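PDB 6SKI: putative type VI secretion protein from Escherichia coli, which is the phospholipase effector Tle1, a hydrolase toxin that is loaded on the VgrG spike of the type VI secretion system and probably cleaves membrane phospholipids. Local coordinates for residues A[328-333]-A[405-410]; A[371-376]-A[478-483]; A[410-415]-A[485-490]. All coordinates share one frame; numbering follows the deposited sequence.

Contact 1. Residues A[328-333]-A[405-410]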
loop_
_atom_site.group_PDB
_atom_site.type_symbol
_atom_site.label_atom_id
_atom_site.label_comp_id
_atom_site.label_asym_id
_atom_site.label_seq_id
_atom_site.Cartn_x
_atom_site.Cartn_y
_atom_site.Cartn_z
ATOM N N GLU A 328 -15.248 5.885 17.203
ATOM C CA GLU A 328 -16.003 6.369 16.058
ATOM C C GLU A 328 -17.109 7.295 16.538
ATOM O O GLU A 328 -18.070 6.848 17.169
ATOM C CB GLU A 328 -16.588 5.203 15.262
ATOM C CG GLU A 328 -15.546 4.374 14.542
ATOM C CD GLU A 328 -16.161 3.322 13.647
ATOM O OE1 GLU A 328 -17.222 2.778 14.011
ATOM O OE2 GLU A 328 -15.583 3.039 12.578
ATOM N N SER A 329 -16.966 8.579 16.241
ATOM C CA SER A 329 -18.028 9.566 16.407
ATOM C C SER A 329 -18.211 10.186 15.029
ATOM O O SER A 329 -17.488 11.114 14.658
ATOM C CB SER A 329 -17.665 10.603 17.461
ATOM O OG SER A 329 -17.308 9.980 18.681
ATOM N N LEU A 330 -19.179 9.679 14.272
ATOM C CA LEU A 330 -19.216 9.901 12.837
ATOM C C LEU A 330 -20.546 10.493 12.408
ATOM O O LEU A 330 -21.603 10.067 12.873
ATOM C CB LEU A 330 -18.985 8.592 12.075
ATOM C CG LEU A 330 -17.864 7.684 12.567
ATOM C CD1 LEU A 330 -17.959 6.335 11.892
ATOM C CD2 LEU A 330 -16.507 8.314 12.315
ATOM N N PHE A 331 -20.491 11.469 11.511
ATOM C CA PHE A 331 -21.686 11.924 10.818
ATOM C C PHE A 331 -21.981 10.952 9.688
ATOM O O PHE A 331 -21.183 10.814 8.757
ATOM C CB PHE A 331 -21.503 13.337 10.273
ATOM C CG PHE A 331 -21.690 14.412 11.296
ATOM C CD1 PHE A 331 -22.759 14.376 12.166
ATOM C CD2 PHE A 331 -20.808 15.471 11.375
ATOM C CE1 PHE A 331 -22.934 15.364 13.105
ATOM C CE2 PHE A 331 -20.985 16.465 12.310
ATOM C CZ PHE A 331 -22.047 16.410 13.176
ATOM N N LEU A 332 -23.117 10.272 9.769
ATOM C CA LEU A 332 -23.523 9.338 8.734
ATOM C C LEU A 332 -24.471 9.977 7.738
ATOM O O LEU A 332 -24.904 9.316 6.790
ATOM C CB LEU A 332 -24.164 8.103 9.365
ATOM C CG LEU A 332 -23.210 7.190 10.134
ATOM C CD1 LEU A 332 -23.824 5.818 10.322
ATOM C CD2 LEU A 332 -21.878 7.084 9.420
ATOM N N SER A 333 -24.796 11.246 7.939
ATOM C CA SER A 333 -25.478 12.076 6.966
ATOM C C SER A 333 -24.753 13.408 6.913
ATOM O O SER A 333 -24.122 13.827 7.886
ATOM C CB SER A 333 -26.949 12.284 7.334
ATOM O OG SER A 333 -27.602 13.119 6.397
ATOM N N VAL A 405 -27.118 12.758 11.126
ATOM C CA VAL A 405 -27.160 11.413 11.690
ATOM C C VAL A 405 -25.790 11.089 12.268
ATOM O O VAL A 405 -24.781 11.133 11.559
ATOM C CB VAL A 405 -27.576 10.377 10.639
ATOM C CG1 VAL A 405 -27.734 9.018 11.282
ATOM C CG2 VAL A 405 -28.859 10.799 9.983
ATOM N N PHE A 406 -25.754 10.764 13.554
ATOM C CA PHE A 406 -24.521 10.488 14.272
ATOM C C PHE A 406 -24.458 9.022 14.677
ATOM O O PHE A 406 -25.447 8.448 15.142
ATOM C CB PHE A 406 -24.413 11.366 15.517
ATOM C CG PHE A 406 -23.009 11.742 15.871
ATOM C CD1 PHE A 406 -22.256 12.532 15.025
ATOM C CD2 PHE A 406 -22.442 11.310 17.050
ATOM C CE1 PHE A 406 -20.968 12.884 15.349
ATOM C CE2 PHE A 406 -21.152 11.653 17.377
ATOM C CZ PHE A 406 -20.417 12.444 16.525
ATOM N N PHE A 407 -23.289 8.426 14.492
ATOM C CA PHE A 407 -22.991 7.083 14.957
ATOM C C PHE A 407 -21.895 7.172 16.006
ATOM O O PHE A 407 -20.842 7.768 15.756
ATOM C CB PHE A 407 -22.550 6.189 13.800
ATOM C CG PHE A 407 -22.323 4.762 14.191
ATOM C CD1 PHE A 407 -23.350 4.003 14.712
ATOM C CD2 PHE A 407 -21.080 4.180 14.035
ATOM C CE1 PHE A 407 -23.142 2.695 15.069
ATOM C CE2 PHE A 407 -20.870 2.872 14.392
ATOM C CZ PHE A 407 -21.903 2.129 14.909
ATOM N N GLU A 408 -22.150 6.597 17.179
ATOM C CA GLU A 408 -21.184 6.580 18.268
ATOM C C GLU A 408 -20.856 5.137 18.614
ATOM O O GLU A 408 -21.734 4.383 19.042
ATOM C CB GLU A 408 -21.719 7.308 19.500
ATOM C CG GLU A 408 -21.878 8.801 19.329
ATOM C CD GLU A 408 -23.179 9.318 19.907
ATOM O OE1 GLU A 408 -23.170 9.803 21.057
ATOM O OE2 GLU A 408 -24.214 9.239 19.210
ATOM N N ARG A 409 -19.595 4.764 18.439
ATOM C CA ARG A 409 -19.096 3.463 18.850
ATOM C C ARG A 409 -17.742 3.673 19.502
ATOM O O ARG A 409 -16.948 4.491 19.037
ATOM C CB ARG A 409 -18.978 2.498 17.668
ATOM C CG ARG A 409 -18.638 1.084 18.080
ATOM C CD ARG A 409 -18.851 0.107 16.947
ATOM N NE ARG A 409 -18.335 0.618 15.687
ATOM C CZ ARG A 409 -17.954 -0.152 14.676
ATOM N NH1 ARG A 409 -18.034 -1.469 14.780
ATOM N NH2 ARG A 409 -17.493 0.395 13.564
ATOM N N MET A 410 -17.482 2.953 20.584
ATOM C CA MET A 410 -16.282 3.171 21.372
ATOM C C MET A 410 -15.454 1.898 21.432
ATOM O O MET A 410 -15.999 0.797 21.550
ATOM C CB MET A 410 -16.633 3.634 22.787
ATOM C CG MET A 410 -17.012 5.102 22.879
ATOM S SD MET A 410 -15.607 6.173 23.217
ATOM C CE MET A 410 -14.717 5.180 24.407
#
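Glu328 and Arg409 join by a salt bridge at one end of an antiparallel strand pair, part of a three-stranded sheet. The two side chains run alongside each other in one direction. Arg409 NH2 meets Glu328 OE1 at the edge of the guanidinium, and NE adds a weak bond to the same oxygen. NE and NH2 thus share the single oxygen OE1, and the carboxylate and guanidinium planes are turned 47° apart. Arg409 has CG anti to its backbone N (chi1 -172°) and bends at chi3, which brings NE and NH2 back to the carboxylate. NH2 also bonds to Thr486 O.

The backbones pair at Glu328 with Arg409 and at Leu330 with Phe407, two hydrogen-bonded pairs. Leu330 N to Phe407 O and Phe407 N to Leu330 O are both 2.9 Å. Leu332 N extends the pattern to Val405 O. Ser329-Glu408 lies between the two pairs, and Phe331-Phe406 follows Leu330-Phe407. Both of these are non-hydrogen-bonded.

Packing differs on the two faces. On the face of Glu328 and Leu330, Leu332 CD1 reaches Phe407 CB at 3.7 Å, and the edge of the Phe407 ring meets Glu328 OE1. On the face of Ser329 and Phe331, Phe406 turns its edge to the face of Phe331 in an offset edge-to-face pair, with planes at 72°. Helix 72-85 packs on these two rings through Leu82 and Ile85. At the far end of the Phe406 ring, its CZ lies 3.4 Å from Ser329 CB.

Contact 2. Residues A[371-376]-A[478-483]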
loop_
_atom_site.group_PDB
_atom_site.type_symbol
_atom_site.label_atom_id
_atom_site.label_comp_id
_atom_site.label_asym_id
_atom_site.label_seq_id
_atom_site.Cartn_x
_atom_site.Cartn_y
_atom_site.Cartn_z
ATOM N N ILE A 371 -22.658 -3.275 11.416
ATOM C CA ILE A 371 -21.817 -2.303 12.102
ATOM C C ILE A 371 -22.622 -1.437 13.062
ATOM O O ILE A 371 -22.097 -1.047 14.117
ATOM C CB ILE A 371 -21.078 -1.419 11.075
ATOM C CG1 ILE A 371 -20.095 -2.257 10.261
ATOM C CG2 ILE A 371 -20.336 -0.285 11.751
ATOM C CD1 ILE A 371 -20.103 -1.943 8.783
ATOM N N LEU A 372 -23.882 -1.166 12.757
ATOM C CA LEU A 372 -24.743 -0.299 13.547
ATOM C C LEU A 372 -25.179 -0.925 14.868
ATOM O O LEU A 372 -25.301 -0.200 15.863
ATOM C CB LEU A 372 -25.971 0.096 12.727
ATOM C CG LEU A 372 -25.666 0.977 11.519
ATOM C CD1 LEU A 372 -26.949 1.467 10.885
ATOM C CD2 LEU A 372 -24.769 2.139 11.899
ATOM N N PRO A 373 -25.445 -2.236 14.943
ATOM C CA PRO A 373 -25.841 -2.819 16.233
ATOM C C PRO A 373 -24.771 -2.746 17.308
ATOM O O PRO A 373 -25.063 -3.088 18.460
ATOM C CB PRO A 373 -26.149 -4.271 15.865
ATOM C CG PRO A 373 -26.645 -4.158 14.485
ATOM C CD PRO A 373 -25.653 -3.226 13.870
ATOM N N HIS A 374 -23.556 -2.313 16.982
ATOM C CA HIS A 374 -22.467 -2.262 17.946
ATOM C C HIS A 374 -22.160 -0.841 18.390
ATOM O O HIS A 374 -21.173 -0.615 19.096
ATOM C CB HIS A 374 -21.226 -2.928 17.356
ATOM C CG HIS A 374 -21.446 -4.358 16.982
ATOM N ND1 HIS A 374 -21.564 -5.363 17.916
ATOM C CD2 HIS A 374 -21.591 -4.951 15.774
ATOM C CE1 HIS A 374 -21.771 -6.512 17.300
ATOM N NE2 HIS A 374 -21.785 -6.291 15.998
ATOM N N GLY A 375 -22.995 0.117 18.001
ATOM C CA GLY A 375 -22.903 1.493 18.437
ATOM C C GLY A 375 -24.301 2.068 18.457
ATOM O O GLY A 375 -25.270 1.394 18.105
ATOM N N LYS A 376 -24.407 3.321 18.881
ATOM C CA LYS A 376 -25.692 4.002 18.948
ATOM C C LYS A 376 -25.830 4.939 17.754
ATOM O O LYS A 376 -24.942 5.758 17.488
ATOM C CB LYS A 376 -25.851 4.748 20.275
ATOM C CG LYS A 376 -24.840 5.847 20.539
ATOM C CD LYS A 376 -25.191 6.629 21.794
ATOM C CE LYS A 376 -26.650 7.052 21.793
ATOM N NZ LYS A 376 -26.827 8.449 22.275
ATOM N N GLU A 478 -22.402 -14.825 12.486
ATOM C CA GLU A 478 -20.974 -14.649 12.290
ATOM C C GLU A 478 -20.664 -13.260 11.761
ATOM O O GLU A 478 -19.666 -12.657 12.159
ATOM C CB GLU A 478 -20.458 -15.717 11.332
ATOM C CG GLU A 478 -20.513 -17.117 11.906
ATOM C CD GLU A 478 -20.071 -18.163 10.913
ATOM O OE1 GLU A 478 -20.170 -17.904 9.697
ATOM O OE2 GLU A 478 -19.628 -19.245 11.346
ATOM N N LEU A 479 -21.525 -12.720 10.900
ATOM C CA LEU A 479 -21.311 -11.378 10.385
ATOM C C LEU A 479 -21.539 -10.313 11.444
ATOM O O LEU A 479 -20.913 -9.257 11.384
ATOM C CB LEU A 479 -22.228 -11.123 9.191
ATOM C CG LEU A 479 -21.720 -11.648 7.852
ATOM C CD1 LEU A 479 -22.618 -11.182 6.727
ATOM C CD2 LEU A 479 -20.291 -11.203 7.620
ATOM N N TYR A 480 -22.369 -10.593 12.445
ATOM C CA TYR A 480 -22.535 -9.705 13.589
ATOM C C TYR A 480 -21.285 -9.708 14.463
ATOM O O TYR A 480 -20.740 -8.646 14.811
ATOM C CB TYR A 480 -23.762 -10.158 14.383
ATOM C CG TYR A 480 -24.115 -9.338 15.596
ATOM C CD1 TYR A 480 -24.831 -8.159 15.477
ATOM C CD2 TYR A 480 -23.754 -9.758 16.867
ATOM C CE1 TYR A 480 -25.164 -7.416 16.586
ATOM C CE2 TYR A 480 -24.082 -9.019 17.982
ATOM C CZ TYR A 480 -24.787 -7.848 17.834
ATOM O OH TYR A 480 -25.119 -7.104 18.942
ATOM N N ILE A 481 -20.803 -10.908 14.795
ATOM C CA ILE A 481 -19.571 -11.024 15.568
ATOM C C ILE A 481 -18.420 -10.341 14.841
ATOM O O ILE A 481 -17.557 -9.714 15.467
ATOM C CB ILE A 481 -19.262 -12.502 15.859
ATOM C CG1 ILE A 481 -20.424 -13.144 16.615
ATOM C CG2 ILE A 481 -17.978 -12.630 16.644
ATOM C CD1 ILE A 481 -20.414 -14.650 16.573
ATOM N N ILE A 482 -18.395 -10.433 13.512
ATOM C CA ILE A 482 -17.377 -9.716 12.754
ATOM C C ILE A 482 -17.670 -8.222 12.756
ATOM O O ILE A 482 -16.745 -7.402 12.724
ATOM C CB ILE A 482 -17.286 -10.273 11.323
ATOM C CG1 ILE A 482 -16.814 -11.724 11.344
ATOM C CG2 ILE A 482 -16.333 -9.448 10.480
ATOM C CD1 ILE A 482 -17.098 -12.463 10.064
ATOM N N GLY A 483 -18.946 -7.843 12.826
ATOM C CA GLY A 483 -19.307 -6.446 12.912
ATOM C C GLY A 483 -18.819 -5.778 14.169
ATOM O O GLY A 483 -18.712 -4.549 14.203
#
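His374 meets Tyr480 and Gly483 where a loop packs against the last turn of helix 476-483. The loop leads from helix 350-362 into strand 376-386. Its residues 371-373 have helical backbone angles but lack the regular helical bonds.

The polar part is a single hydrogen bond. His374 NE2 gives its hydrogen to Tyr480 O at 2.8 Å. The bond is weak, because the N-H...O angle is only 130°. The carbonyl lies oblique to the imidazole. Gly483 O is near the same ring, 3.3 Å from His374 CD2. The histidine therefore faces backbone oxygens at the C-terminal end of the helix. Of these, Tyr480 O would probably favour the hydrogen on NE2.

The aromatic part involves the same two side chains. The His374 and Tyr480 rings are 4.2 Å apart between centroids, with planes at 39°, so they form neither a parallel stack nor a T. His374 CE1 is displaced toward the rim of the tyrosine ring and is 3.3 Å from Tyr480 CZ. Tyr480 CG is anti to the backbone N (chi1 -179°). This swings the ring from the helix to His374, whose CE1 lies over one of its faces. Tyr480 thus meets His374 both through its carbonyl oxygen, weakly, and through its ring face.

The apolar part lies beside the rings. Gly483 brings the helix backbone close to the loop, and its CA is 4.9 Å from Ile371 CA. Ile371 also packs on Thr486 and Arg409. Pro373 CB comes to the edge of the Tyr480 ring, near its plane, 3.4 Å from Tyr480 CE1.

Contact 3. Residues A[410-415]-A[485-490]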
loop_
_atom_site.group_PDB
_atom_site.type_symbol
_atom_site.label_atom_id
_atom_site.label_comp_id
_atom_site.label_asym_id
_atom_site.label_seq_id
_atom_site.Cartn_x
_atom_site.Cartn_y
_atom_site.Cartn_z
ATOM N N MET A 410 -17.482 2.953 20.584
ATOM C CA MET A 410 -16.282 3.171 21.372
ATOM C C MET A 410 -15.454 1.898 21.432
ATOM O O MET A 410 -15.999 0.797 21.550
ATOM C CB MET A 410 -16.633 3.634 22.787
ATOM C CG MET A 410 -17.012 5.102 22.879
ATOM S SD MET A 410 -15.607 6.173 23.217
ATOM C CE MET A 410 -14.717 5.180 24.407
ATOM N N ALA A 411 -14.134 2.062 21.344
ATOM C CA ALA A 411 -13.173 0.971 21.489
ATOM C C ALA A 411 -13.403 -0.114 20.436
ATOM O O ALA A 411 -13.675 -1.275 20.748
ATOM C CB ALA A 411 -13.224 0.385 22.902
ATOM N N VAL A 412 -13.287 0.285 19.174
ATOM C CA VAL A 412 -13.423 -0.654 18.064
ATOM C C VAL A 412 -12.158 -1.500 17.980
ATOM O O VAL A 412 -11.070 -0.966 17.723
ATOM C CB VAL A 412 -13.696 0.077 16.742
ATOM C CG1 VAL A 412 -14.217 -0.896 15.703
ATOM C CG2 VAL A 412 -14.688 1.205 16.956
ATOM N N PRO A 413 -12.250 -2.810 18.193
ATOM C CA PRO A 413 -11.060 -3.660 18.115
ATOM C C PRO A 413 -10.545 -3.803 16.690
ATOM O O PRO A 413 -11.308 -3.784 15.723
ATOM C CB PRO A 413 -11.557 -4.995 18.675
ATOM C CG PRO A 413 -13.002 -4.988 18.316
ATOM C CD PRO A 413 -13.437 -3.586 18.584
ATOM N N ASN A 414 -9.224 -3.945 16.570
ATOM C CA ASN A 414 -8.544 -4.050 15.287
ATOM C C ASN A 414 -8.109 -5.475 14.961
ATOM O O ASN A 414 -7.136 -5.668 14.225
ATOM C CB ASN A 414 -7.337 -3.113 15.260
ATOM C CG ASN A 414 -6.181 -3.625 16.091
ATOM O OD1 ASN A 414 -6.378 -4.290 17.105
ATOM N ND2 ASN A 414 -4.965 -3.319 15.664
ATOM N N ASP A 415 -8.812 -6.475 15.480
ATOM C CA ASP A 415 -8.362 -7.856 15.403
ATOM C C ASP A 415 -8.767 -8.567 14.119
ATOM O O ASP A 415 -8.419 -9.738 13.950
ATOM C CB ASP A 415 -8.895 -8.645 16.600
ATOM C CG ASP A 415 -8.364 -8.135 17.915
ATOM O OD1 ASP A 415 -7.143 -8.245 18.147
ATOM O OD2 ASP A 415 -9.166 -7.622 18.719
ATOM N N TYR A 485 -15.836 -5.971 14.879
ATOM C CA TYR A 485 -14.443 -5.705 14.555
ATOM C C TYR A 485 -14.247 -4.893 13.285
ATOM O O TYR A 485 -13.113 -4.505 12.990
ATOM C CB TYR A 485 -13.678 -7.027 14.433
ATOM C CG TYR A 485 -13.675 -7.846 15.697
ATOM C CD1 TYR A 485 -14.747 -8.656 16.025
ATOM C CD2 TYR A 485 -12.591 -7.821 16.553
ATOM C CE1 TYR A 485 -14.747 -9.400 17.177
ATOM C CE2 TYR A 485 -12.583 -8.562 17.709
ATOM C CZ TYR A 485 -13.661 -9.352 18.015
ATOM O OH TYR A 485 -13.654 -10.099 19.166
ATOM N N THR A 486 -15.301 -4.626 12.523
ATOM C CA THR A 486 -15.184 -3.806 11.327
ATOM C C THR A 486 -15.484 -2.353 11.666
ATOM O O THR A 486 -16.446 -2.057 12.377
ATOM C CB THR A 486 -16.112 -4.299 10.217
ATOM O OG1 THR A 486 -16.216 -3.298 9.197
ATOM C CG2 THR A 486 -17.473 -4.595 10.750
ATOM N N HIS A 487 -14.652 -1.454 11.156
ATOM C CA HIS A 487 -14.791 -0.029 11.403
ATOM C C HIS A 487 -15.657 0.594 10.321
ATOM O O HIS A 487 -15.620 0.174 9.163
ATOM C CB HIS A 487 -13.427 0.662 11.424
ATOM C CG HIS A 487 -12.501 0.153 12.482
ATOM N ND1 HIS A 487 -11.923 0.976 13.422
ATOM C CD2 HIS A 487 -12.044 -1.093 12.744
ATOM C CE1 HIS A 487 -11.150 0.259 14.217
ATOM N NE2 HIS A 487 -11.209 -1.001 13.828
ATOM N N CYS A 488 -16.447 1.589 10.707
ATOM C CA CYS A 488 -17.181 2.400 9.745
ATOM C C CYS A 488 -16.243 3.505 9.278
ATOM O O CYS A 488 -15.987 4.465 10.010
ATOM C CB CYS A 488 -18.455 2.967 10.367
ATOM S SG CYS A 488 -19.434 3.986 9.247
ATOM N N SER A 489 -15.724 3.366 8.060
ATOM C CA SER A 489 -14.728 4.291 7.542
ATOM C C SER A 489 -15.329 5.408 6.707
ATOM O O SER A 489 -14.679 6.443 6.531
ATOM C CB SER A 489 -13.692 3.537 6.701
ATOM O OG SER A 489 -14.318 2.774 5.687
ATOM N N ALA A 490 -16.543 5.226 6.199
ATOM C CA ALA A 490 -17.236 6.265 5.457
ATOM C C ALA A 490 -18.076 7.092 6.418
ATOM O O ALA A 490 -18.920 6.552 7.138
ATOM C CB ALA A 490 -18.115 5.656 4.366
#
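Val412 makes a CH-pi contact with the ring of His487. Val412 CG1 sits over the centre of the imidazole, 3.5 Å from its centroid and 7° off the ring normal. CG1 is anti to the backbone N (chi1 -164°), which sets this methyl over the ring. Val412 CB also comes close, at 3.6 Å from His487 CE1. Valine and histidine run antiparallel past one another. The His487 ring also stacks with Tyr317.

The one hydrogen bond across the contact is weak. His487 NE2 donates to Pro413 O at 3.4 Å, with an N-H...O angle of 137°. The oxygen is oblique to the ring. The backbone N of His487 is bound separately, by Asp312 OD2. Packing on the ring probably does more than the weak bond to place the imidazole, while the carboxylate of Asp312 holds the backbone.

Tyr485 makes the rest of the packing. The Pro413 and Tyr485 side chains run at about a right angle, with Pro413 CG oblique to the ring, 3.4 Å from Tyr485 CD2. Asp415 comes at the edge of the same ring. Its OD2 lies near the ring plane, 3.7 Å from Tyr485 CE2. The phenol oxygen is held outside this contact, where Tyr485 OH hydrogen-bonds to Glu450 OE2.

Neither segment is regular helix or strand. Residues 410-415 link strand 398-409 to helix 416-431, and residues 485-490 link helix 476-483 to strand 495-497. The result is loop-to-loop packing between two connections, built on a histidine ring that carries a valine methyl on one face and also stacks with Tyr317.

From the N terminus, the chain passes through the seven-stranded sheet before it enters strand 328-341. It then runs through helix 350-362, the loop 371-376 and strand 376-386 before returning along strand 398-409. Contact 1 closes that excursion. Contact 2 opens inside it and closes only at helix 476-483, so contacts 1 and 2 cross. Contact 3 opens just after contact 1 closes, sharing Met410, and ends at 485-490. It is in series with contact 1 and crosses contact 2. Arg409 of contact 1 touches both His374 of contact 2 and Thr486 of contact 3. Together the contacts tie the three-stranded sheet to helix 476-483 and the loop that follows it.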